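Local coordinates for protein CurH (Lyngbya majuscula, PDB 3KG7) that probably removes water from beta-hydroxyacyl intermediates during curacin biosynthesis, as the double-hotdog dehydratase domain of a modular polyketide synthase, at residues C[152-157]-C[210-216]; C[166-172]-C[184-190]. All blocks are in the same frame, centred on the assembly; numbering follows the deposited sequence.

Contact 1 (C[152-157]-C[210-216])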
ATOM      1  N   THR C 152      44.500   6.834  10.352  1.00 97.14           N
ATOM      2  CA  THR C 152      44.687   5.616  11.138  1.00 96.02           C
ATOM      3  C   THR C 152      43.400   4.793  11.173  1.00 95.84           C
ATOM      4  O   THR C 152      43.446   3.560  11.112  1.00 97.09           O
ATOM      5  CB  THR C 152      45.151   5.928  12.579  1.00 96.70           C
ATOM      6  OG1 THR C 152      45.836   7.187  12.606  1.00 97.07           O
ATOM      7  CG2 THR C 152      46.091   4.838  13.089  1.00 97.81           C
ATOM      8  N   LEU C 153      42.263   5.486  11.248  1.00 93.53           N
ATOM      9  CA  LEU C 153      40.949   4.849  11.257  1.00 91.98           C
ATOM     10  C   LEU C 153      40.566   4.323   9.875  1.00 92.20           C
ATOM     11  O   LEU C 153      40.015   3.222   9.756  1.00 92.41           O
ATOM     12  CB  LEU C 153      39.866   5.828  11.742  1.00 93.80           C
ATOM     13  CG  LEU C 153      39.896   6.407  13.162  1.00 92.55           C
ATOM     14  CD1 LEU C 153      38.858   7.511  13.288  1.00 92.30           C
ATOM     15  CD2 LEU C 153      39.653   5.332  14.209  1.00 92.10           C
ATOM     16  N   THR C 154      40.846   5.119   8.841  1.00 91.30           N
ATOM     17  CA  THR C 154      40.522   4.757   7.453  1.00 89.51           C
ATOM     18  C   THR C 154      41.191   3.436   7.081  1.00 88.85           C
ATOM     19  O   THR C 154      40.613   2.616   6.368  1.00 88.78           O
ATOM     20  CB  THR C 154      40.950   5.857   6.435  1.00 89.80           C
ATOM     21  OG1 THR C 154      40.662   7.160   6.966  1.00 90.17           O
ATOM     22  CG2 THR C 154      40.205   5.687   5.103  1.00 89.08           C
ATOM     23  N   GLU C 155      42.404   3.237   7.582  1.00 89.17           N
ATOM     24  CA  GLU C 155      43.149   2.011   7.326  1.00 91.20           C
ATOM     25  C   GLU C 155      42.506   0.808   8.009  1.00 91.10           C
ATOM     26  O   GLU C 155      42.442  -0.275   7.427  1.00 91.32           O
ATOM     27  CB  GLU C 155      44.617   2.175   7.729  1.00 91.04           C
ATOM     28  CG  GLU C 155      45.445   2.921   6.677  1.00 92.35           C
ATOM     29  CD  GLU C 155      46.733   3.509   7.252  1.00 93.94           C
ATOM     30  OE1 GLU C 155      46.641   4.387   8.146  1.00 94.95           O
ATOM     31  OE2 GLU C 155      47.835   3.107   6.803  1.00 93.52           O
ATOM     32  N   ILE C 156      42.015   1.004   9.230  1.00 91.12           N
ATOM     33  CA  ILE C 156      41.336  -0.063   9.958  1.00 91.18           C
ATOM     34  C   ILE C 156      40.100  -0.529   9.191  1.00 90.80           C
ATOM     35  O   ILE C 156      39.891  -1.732   9.015  1.00 91.32           O
ATOM     36  CB  ILE C 156      41.007   0.362  11.412  1.00 91.77           C
ATOM     37  CG1 ILE C 156      42.172  -0.024  12.332  1.00 91.41           C
ATOM     38  CG2 ILE C 156      39.687  -0.261  11.903  1.00 91.67           C
ATOM     39  CD1 ILE C 156      42.046   0.503  13.750  1.00 93.19           C
ATOM     40  N   TYR C 157      39.305   0.428   8.716  1.00 89.55           N
ATOM     41  CA  TYR C 157      38.120   0.121   7.923  1.00 88.86           C
ATOM     42  C   TYR C 157      38.493  -0.594   6.634  1.00 88.75           C
ATOM     43  O   TYR C 157      37.888  -1.608   6.288  1.00 88.91           O
ATOM     44  CB  TYR C 157      37.343   1.391   7.601  1.00 89.90           C
ATOM     45  CG  TYR C 157      36.960   2.205   8.811  1.00 90.76           C
ATOM     46  CD1 TYR C 157      36.610   1.577  10.047  1.00 90.41           C
ATOM     47  CD2 TYR C 157      36.918   3.603   8.725  1.00 92.12           C
ATOM     48  CE1 TYR C 157      36.250   2.333  11.168  1.00 90.95           C
ATOM     49  CE2 TYR C 157      36.546   4.370   9.834  1.00 92.88           C
ATOM     50  CZ  TYR C 157      36.221   3.725  11.054  1.00 91.18           C
ATOM     51  OH  TYR C 157      35.868   4.484  12.145  1.00 90.97           O
ATOM     52  N   ARG C 210      31.185   4.068  14.519  1.00 80.02           N
ATOM     53  CA  ARG C 210      32.497   3.903  13.891  1.00 79.77           C
ATOM     54  C   ARG C 210      33.699   3.789  14.838  1.00 81.28           C
ATOM     55  O   ARG C 210      34.812   3.538  14.379  1.00 83.93           O
ATOM     56  CB  ARG C 210      32.740   5.020  12.872  1.00 77.19           C
ATOM     57  CG  ARG C 210      31.919   4.890  11.612  1.00 75.94           C
ATOM     58  CD  ARG C 210      32.099   6.088  10.704  1.00 76.07           C
ATOM     59  NE  ARG C 210      31.052   6.140   9.680  1.00 77.70           N
ATOM     60  CZ  ARG C 210      30.919   7.108   8.773  1.00 77.57           C
ATOM     61  NH1 ARG C 210      31.766   8.130   8.736  1.00 77.41           N
ATOM     62  NH2 ARG C 210      29.925   7.062   7.899  1.00 76.24           N
ATOM     63  N   LEU C 211      33.492   3.974  16.143  1.00 81.15           N
ATOM     64  CA  LEU C 211      34.618   3.935  17.088  1.00 80.38           C
ATOM     65  C   LEU C 211      34.290   3.335  18.453  1.00 83.14           C
ATOM     66  O   LEU C 211      33.212   3.556  19.020  1.00 83.68           O
ATOM     67  CB  LEU C 211      35.252   5.324  17.255  1.00 78.74           C
ATOM     68  CG  LEU C 211      36.507   5.495  18.125  1.00 77.92           C
ATOM     69  CD1 LEU C 211      37.711   4.738  17.570  1.00 75.44           C
ATOM     70  CD2 LEU C 211      36.845   6.965  18.299  1.00 77.39           C
ATOM     71  N   THR C 212      35.263   2.587  18.967  1.00 86.25           N
ATOM     72  CA  THR C 212      35.198   1.934  20.259  1.00 88.04           C
ATOM     73  C   THR C 212      36.593   2.097  20.856  1.00 89.24           C
ATOM     74  O   THR C 212      37.564   2.142  20.097  1.00 90.12           O
ATOM     75  CB  THR C 212      34.900   0.428  20.095  1.00 89.65           C
ATOM     76  OG1 THR C 212      34.123   0.204  18.911  1.00 90.64           O
ATOM     77  CG2 THR C 212      34.138  -0.107  21.293  1.00 92.11           C
ATOM     78  N   PRO C 213      36.706   2.204  22.204  1.00 90.20           N
ATOM     79  CA  PRO C 213      38.004   2.236  22.905  1.00 90.10           C
ATOM     80  C   PRO C 213      39.055   1.255  22.359  1.00 91.16           C
ATOM     81  O   PRO C 213      40.260   1.537  22.412  1.00 90.06           O
ATOM     82  CB  PRO C 213      37.629   1.846  24.337  1.00 89.29           C
ATOM     83  CG  PRO C 213      36.249   2.346  24.505  1.00 88.02           C
ATOM     84  CD  PRO C 213      35.583   2.337  23.155  1.00 89.44           C
ATOM     85  N   ASP C 214      38.586   0.128  21.825  1.00 92.70           N
ATOM     86  CA  ASP C 214      39.442  -0.961  21.364  1.00 93.25           C
ATOM     87  C   ASP C 214      39.246  -1.268  19.877  1.00 93.58           C
ATOM     88  O   ASP C 214      39.091  -2.428  19.492  1.00 92.72           O
ATOM     89  CB  ASP C 214      39.154  -2.216  22.196  1.00 93.73           C
ATOM     90  CG  ASP C 214      37.709  -2.682  22.071  1.00 93.60           C
ATOM     91  OD1 ASP C 214      36.784  -1.896  22.377  1.00 93.42           O
ATOM     92  OD2 ASP C 214      37.503  -3.839  21.656  1.00 93.07           O
ATOM     93  N   LEU C 215      39.261  -0.232  19.042  1.00 94.91           N
ATOM     94  CA  LEU C 215      39.034  -0.400  17.603  1.00 96.07           C
ATOM     95  C   LEU C 215      40.250  -0.985  16.864  1.00 96.59           C
ATOM     96  O   LEU C 215      40.116  -1.534  15.772  1.00 96.83           O
ATOM     97  CB  LEU C 215      38.579   0.919  16.963  1.00 94.95           C
ATOM     98  CG  LEU C 215      37.794   0.819  15.646  1.00 93.71           C
ATOM     99  CD1 LEU C 215      36.288   0.681  15.905  1.00 94.89           C
ATOM    100  CD2 LEU C 215      38.078   2.019  14.756  1.00 92.13           C
ATOM    101  N   PHE C 216      41.429  -0.874  17.469  1.00 98.79           N
ATOM    102  CA  PHE C 216      42.651  -1.471  16.917  1.00101.35           C
ATOM    103  C   PHE C 216      42.715  -2.980  17.183  1.00101.02           C
ATOM    104  O   PHE C 216      43.671  -3.649  16.782  1.00100.72           O
ATOM    105  CB  PHE C 216      43.897  -0.772  17.486  1.00103.51           C
ATOM    106  CG  PHE C 216      44.019   0.676  17.083  1.00105.25           C
ATOM    107  CD1 PHE C 216      43.406   1.680  17.831  1.00105.65           C
ATOM    108  CD2 PHE C 216      44.749   1.036  15.953  1.00106.25           C
ATOM    109  CE1 PHE C 216      43.512   3.020  17.457  1.00105.88           C
ATOM    110  CE2 PHE C 216      44.863   2.375  15.572  1.00106.72           C
ATOM    111  CZ  PHE C 216      44.243   3.368  16.326  1.00105.46           C
TER

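Contact 2 (C[166-172]-C[184-190])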
ATOM      1  N   PRO C 166      33.037  10.328   0.138  1.00 80.01           N
ATOM      2  CA  PRO C 166      32.746  11.732   0.465  1.00 80.85           C
ATOM      3  C   PRO C 166      31.420  11.985   1.194  1.00 82.21           C
ATOM      4  O   PRO C 166      31.351  12.850   2.077  1.00 80.95           O
ATOM      5  CB  PRO C 166      32.717  12.401  -0.913  1.00 80.57           C
ATOM      6  CG  PRO C 166      33.698  11.638  -1.696  1.00 79.21           C
ATOM      7  CD  PRO C 166      33.594  10.205  -1.223  1.00 79.32           C
HETATM    8  N   MSE C 167      30.387  11.233   0.819  1.00 84.22           N
HETATM    9  CA  MSE C 167      29.045  11.416   1.354  1.00 88.36           C
HETATM   10  C   MSE C 167      28.823  10.673   2.669  1.00 86.31           C
HETATM   11  O   MSE C 167      27.742  10.767   3.269  1.00 84.26           O
HETATM   12  CB  MSE C 167      28.021  10.991   0.311  1.00 90.39           C
HETATM   13  CG  MSE C 167      27.484  12.139  -0.495  1.00 93.90           C
HETATM   14 SE   MSE C 167      26.515  11.541  -2.079  1.00102.20          SE
HETATM   15  CE  MSE C 167      27.757  12.130  -3.473  1.00 95.30           C
ATOM     16  N   LEU C 168      29.850   9.940   3.103  1.00 85.19           N
ATOM     17  CA  LEU C 168      29.821   9.186   4.355  1.00 83.29           C
ATOM     18  C   LEU C 168      30.837   9.724   5.363  1.00 83.84           C
ATOM     19  O   LEU C 168      30.849   9.317   6.529  1.00 83.45           O
ATOM     20  CB  LEU C 168      30.091   7.697   4.093  1.00 81.89           C
ATOM     21  CG  LEU C 168      28.960   6.675   3.873  1.00 80.34           C
ATOM     22  CD1 LEU C 168      28.196   6.378   5.153  1.00 78.42           C
ATOM     23  CD2 LEU C 168      28.010   7.078   2.770  1.00 79.06           C
ATOM     24  N   GLN C 169      31.684  10.645   4.914  1.00 85.72           N
ATOM     25  CA  GLN C 169      32.741  11.201   5.760  1.00 87.33           C
ATOM     26  C   GLN C 169      32.205  12.249   6.729  1.00 87.52           C
ATOM     27  O   GLN C 169      32.405  13.454   6.544  1.00 88.83           O
ATOM     28  CB  GLN C 169      33.875  11.746   4.898  1.00 87.24           C
ATOM     29  CG  GLN C 169      34.787  10.643   4.389  1.00 89.86           C
ATOM     30  CD  GLN C 169      35.622  11.061   3.203  1.00 91.80           C
ATOM     31  OE1 GLN C 169      35.199  11.873   2.381  1.00 93.74           O
ATOM     32  NE2 GLN C 169      36.816  10.495   3.098  1.00 92.67           N
ATOM     33  N   ALA C 170      31.524  11.765   7.764  1.00 86.65           N
ATOM     34  CA  ALA C 170      30.853  12.620   8.746  1.00 87.22           C
ATOM     35  C   ALA C 170      31.678  12.819  10.011  1.00 88.36           C
ATOM     36  O   ALA C 170      31.319  13.630  10.862  1.00 89.75           O
ATOM     37  CB  ALA C 170      29.478  12.046   9.097  1.00 86.19           C
ATOM     38  N   VAL C 171      32.773  12.076  10.133  1.00 86.26           N
ATOM     39  CA  VAL C 171      33.607  12.141  11.325  1.00 83.77           C
ATOM     40  C   VAL C 171      34.622  13.278  11.218  1.00 85.38           C
ATOM     41  O   VAL C 171      35.649  13.157  10.541  1.00 85.05           O
ATOM     42  CB  VAL C 171      34.323  10.804  11.599  1.00 83.19           C
ATOM     43  CG1 VAL C 171      35.035  10.853  12.935  1.00 81.04           C
ATOM     44  CG2 VAL C 171      33.332   9.649  11.558  1.00 83.18           C
ATOM     45  N   ARG C 172      34.321  14.382  11.897  1.00 86.55           N
ATOM     46  CA  ARG C 172      35.196  15.549  11.904  1.00 88.17           C
ATOM     47  C   ARG C 172      36.465  15.317  12.734  1.00 88.09           C
ATOM     48  O   ARG C 172      37.569  15.655  12.295  1.00 88.76           O
ATOM     49  CB  ARG C 172      34.441  16.789  12.396  1.00 90.90           C
ATOM     50  CG  ARG C 172      35.027  18.099  11.883  1.00 95.40           C
ATOM     51  CD  ARG C 172      34.184  19.317  12.264  1.00 96.63           C
ATOM     52  NE  ARG C 172      34.421  20.432  11.342  1.00100.94           N
ATOM     53  CZ  ARG C 172      35.419  21.309  11.443  1.00102.02           C
ATOM     54  NH1 ARG C 172      36.296  21.231  12.437  1.00102.54           N
ATOM     55  NH2 ARG C 172      35.540  22.275  10.542  1.00102.51           N
ATOM     56  N   GLU C 184      33.507  13.301  17.063  1.00 83.40           N
ATOM     57  CA  GLU C 184      32.824  14.543  16.703  1.00 84.25           C
ATOM     58  C   GLU C 184      32.238  14.387  15.303  1.00 85.23           C
ATOM     59  O   GLU C 184      32.974  14.160  14.337  1.00 86.23           O
ATOM     60  CB  GLU C 184      33.783  15.737  16.768  1.00 83.87           C
ATOM     61  CG  GLU C 184      33.138  17.091  16.464  1.00 83.95           C
ATOM     62  CD  GLU C 184      34.101  18.259  16.623  1.00 84.71           C
ATOM     63  OE1 GLU C 184      34.654  18.438  17.732  1.00 85.36           O
ATOM     64  OE2 GLU C 184      34.300  19.005  15.639  1.00 85.12           O
ATOM     65  N   ILE C 185      30.917  14.509  15.202  1.00 84.13           N
ATOM     66  CA  ILE C 185      30.202  14.195  13.969  1.00 83.65           C
ATOM     67  C   ILE C 185      29.452  15.407  13.419  1.00 84.33           C
ATOM     68  O   ILE C 185      28.775  16.113  14.168  1.00 85.17           O
ATOM     69  CB  ILE C 185      29.248  13.002  14.184  1.00 83.63           C
ATOM     70  CG1 ILE C 185      30.060  11.735  14.461  1.00 84.12           C
ATOM     71  CG2 ILE C 185      28.347  12.794  12.982  1.00 83.77           C
ATOM     72  CD1 ILE C 185      29.297  10.671  15.219  1.00 86.00           C
ATOM     73  N   GLU C 186      29.595  15.636  12.112  1.00 84.10           N
ATOM     74  CA  GLU C 186      28.930  16.726  11.398  1.00 85.65           C
ATOM     75  C   GLU C 186      28.346  16.212  10.077  1.00 85.04           C
ATOM     76  O   GLU C 186      28.676  15.107   9.640  1.00 86.55           O
ATOM     77  CB  GLU C 186      29.914  17.878  11.132  1.00 87.80           C
ATOM     78  CG  GLU C 186      31.003  17.557  10.090  1.00 92.06           C
ATOM     79  CD  GLU C 186      31.764  18.785   9.592  1.00 92.52           C
ATOM     80  OE1 GLU C 186      31.198  19.903   9.609  1.00 94.44           O
ATOM     81  OE2 GLU C 186      32.932  18.626   9.167  1.00 93.88           O
ATOM     82  N   VAL C 187      27.486  17.017   9.453  1.00 83.40           N
ATOM     83  CA  VAL C 187      26.877  16.694   8.162  1.00 81.81           C
ATOM     84  C   VAL C 187      27.927  16.837   7.055  1.00 83.13           C
ATOM     85  O   VAL C 187      28.415  17.948   6.817  1.00 82.74           O
ATOM     86  CB  VAL C 187      25.690  17.650   7.845  1.00 81.50           C
ATOM     87  CG1 VAL C 187      25.126  17.402   6.436  1.00 78.69           C
ATOM     88  CG2 VAL C 187      24.589  17.554   8.917  1.00 80.44           C
ATOM     89  N   PRO C 188      28.280  15.724   6.369  1.00 83.22           N
ATOM     90  CA  PRO C 188      29.258  15.839   5.287  1.00 81.28           C
ATOM     91  C   PRO C 188      28.786  16.829   4.232  1.00 81.51           C
ATOM     92  O   PRO C 188      27.618  16.800   3.831  1.00 81.22           O
ATOM     93  CB  PRO C 188      29.312  14.421   4.705  1.00 81.53           C
ATOM     94  CG  PRO C 188      28.851  13.541   5.801  1.00 82.56           C
ATOM     95  CD  PRO C 188      27.816  14.335   6.542  1.00 82.74           C
ATOM     96  N   LYS C 189      29.691  17.702   3.801  1.00 81.95           N
ATOM     97  CA  LYS C 189      29.376  18.745   2.825  1.00 82.71           C
ATOM     98  C   LYS C 189      28.709  18.177   1.565  1.00 81.84           C
ATOM     99  O   LYS C 189      27.776  18.776   1.026  1.00 81.33           O
ATOM    100  CB  LYS C 189      30.643  19.525   2.468  1.00 84.09           C
ATOM    101  CG  LYS C 189      30.441  20.649   1.462  1.00 86.60           C
ATOM    102  CD  LYS C 189      31.729  20.923   0.696  1.00 88.43           C
ATOM    103  CE  LYS C 189      31.484  21.817  -0.497  1.00 88.57           C
ATOM    104  NZ  LYS C 189      32.608  21.727  -1.455  1.00 88.92           N
ATOM    105  N   ALA C 190      29.183  17.014   1.122  1.00 80.44           N
ATOM    106  CA  ALA C 190      28.634  16.334  -0.047  1.00 80.74           C
ATOM    107  C   ALA C 190      27.210  15.822   0.178  1.00 80.31           C
ATOM    108  O   ALA C 190      26.434  15.689  -0.763  1.00 80.64           O
ATOM    109  CB  ALA C 190      29.549  15.192  -0.463  1.00 81.51           C
TER

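Contact 1 (C[152-157]-C[210-216])
Helix segment 152-157 packs against the irregular segment 210-216, with Ile-156 and Phe-216 bringing the two backbones nearest each other, at 7.2 Å between their CA atoms. Leu-215 enters the middle of the contact. Its CG is anti to the backbone N (chi1 -157°), and from there the CD2 methyl meets three helix side chains: Leu-153 CD2 lies 3.7 Å from Leu-215 CD2, while Ile-156 CG2 and the CE1 corner of Tyr-157 touch the same methyl. Leu-153 crosses Leu-215 at about a right angle, and its CD2 also reaches Leu-211 CD1. Toward the surface, Phe-216 lies across Ile-156, whose CD1 sits over one ring face in a CH-pi contact, 3.9 Å from the ring centroid and 27° off its normal. Thr-152 CG2 meets the same ring at its edge, 3.7 Å from Phe-216 CE2. At the other end, Tyr-157 OH donates a hydrogen bond to Arg-210 O at 2.6 Å. The carbonyl lies at the edge of the tyrosine ring, but the hydroxyl is tilted 31° from the carbonyl plane. Arg-210 turns its guanidinium elsewhere, to Leu-168 O and, by cation-pi, to Tyr-164. The chemistry is thus mainly that of an apolar seam between helix and loop, in which one phenol hydroxyl ties a main-chain carbonyl of the buried Arg-210 to the helix.

Contact 2 (C[166-172]-C[184-190])
Two backbone hydrogen bonds join Ala-170 and Arg-172 to the backbone of Glu-184 and Glu-186: Glu-186 N donates to Ala-170 O at 2.9 Å, and Arg-172 N to Glu-184 O at 2.8 Å. They flank Val-171 and Ile-185, an antiparallel non-hydrogen-bonded pair. Ala-170 O also receives a CA-H...O contact from Ile-185 CA at 3.3 Å. Beyond the backbone, the extended Arg-172 chain runs beside Glu-184, pointing the same way, their opposite charges near each other but too far apart for a salt bridge, and crosses Glu-186 obliquely. Glu-186 OE2 forms a salt bridge with Arg-172 NE at 3.2 Å, weak as a hydrogen bond, the guanidinium and carboxylate planes being 66° apart. The glutamate gets there with CG between its backbone N and carbonyl carbon (chi1 70°). Were this glutamate an alanine, the Arg-172 guanidinium would probably lose its salt-bridge mate beside the like charge of Arg-243 and be freer to turn. Farther along, Pro-188 packs its CG 3.7 Å from Ala-170 CB and close to Gln-169 O, where the chain bends in an inverse gamma turn. Ala-190 CB finishes the contact, touching selenomethionine Met-167 at CG, again at 3.7 Å, and lying near Pro-166. The pairing therefore rests on main-chain bonds at the open end of a beta hairpin; the charged pair reinforces them on one side, and small apolar groups continue the contact past the strands.

Overall arrangement
The two contacts illustrate how a hairpin and the elements that precede and follow it can be joined at successive levels. Their centres are about 16 Å apart, and along the chain contact 2 is nested inside contact 1: helix 150-159 comes first, then strands 171-176 and 181-186, then helix 202-207 and the loop containing 210-216. Contact 2 closes the open end of the hairpin; contact 1 joins the helix before it to the loop after it. Arg-210 connects them directly, its NH1 lying 2.7 Å from Leu-168 O in a probable hydrogen bond. Leu-153 and Leu-211 touch strand 171-176, and helix 202-207 meets Ile-185, so side chains from before and after rest on the hairpin within one hotdog-family region.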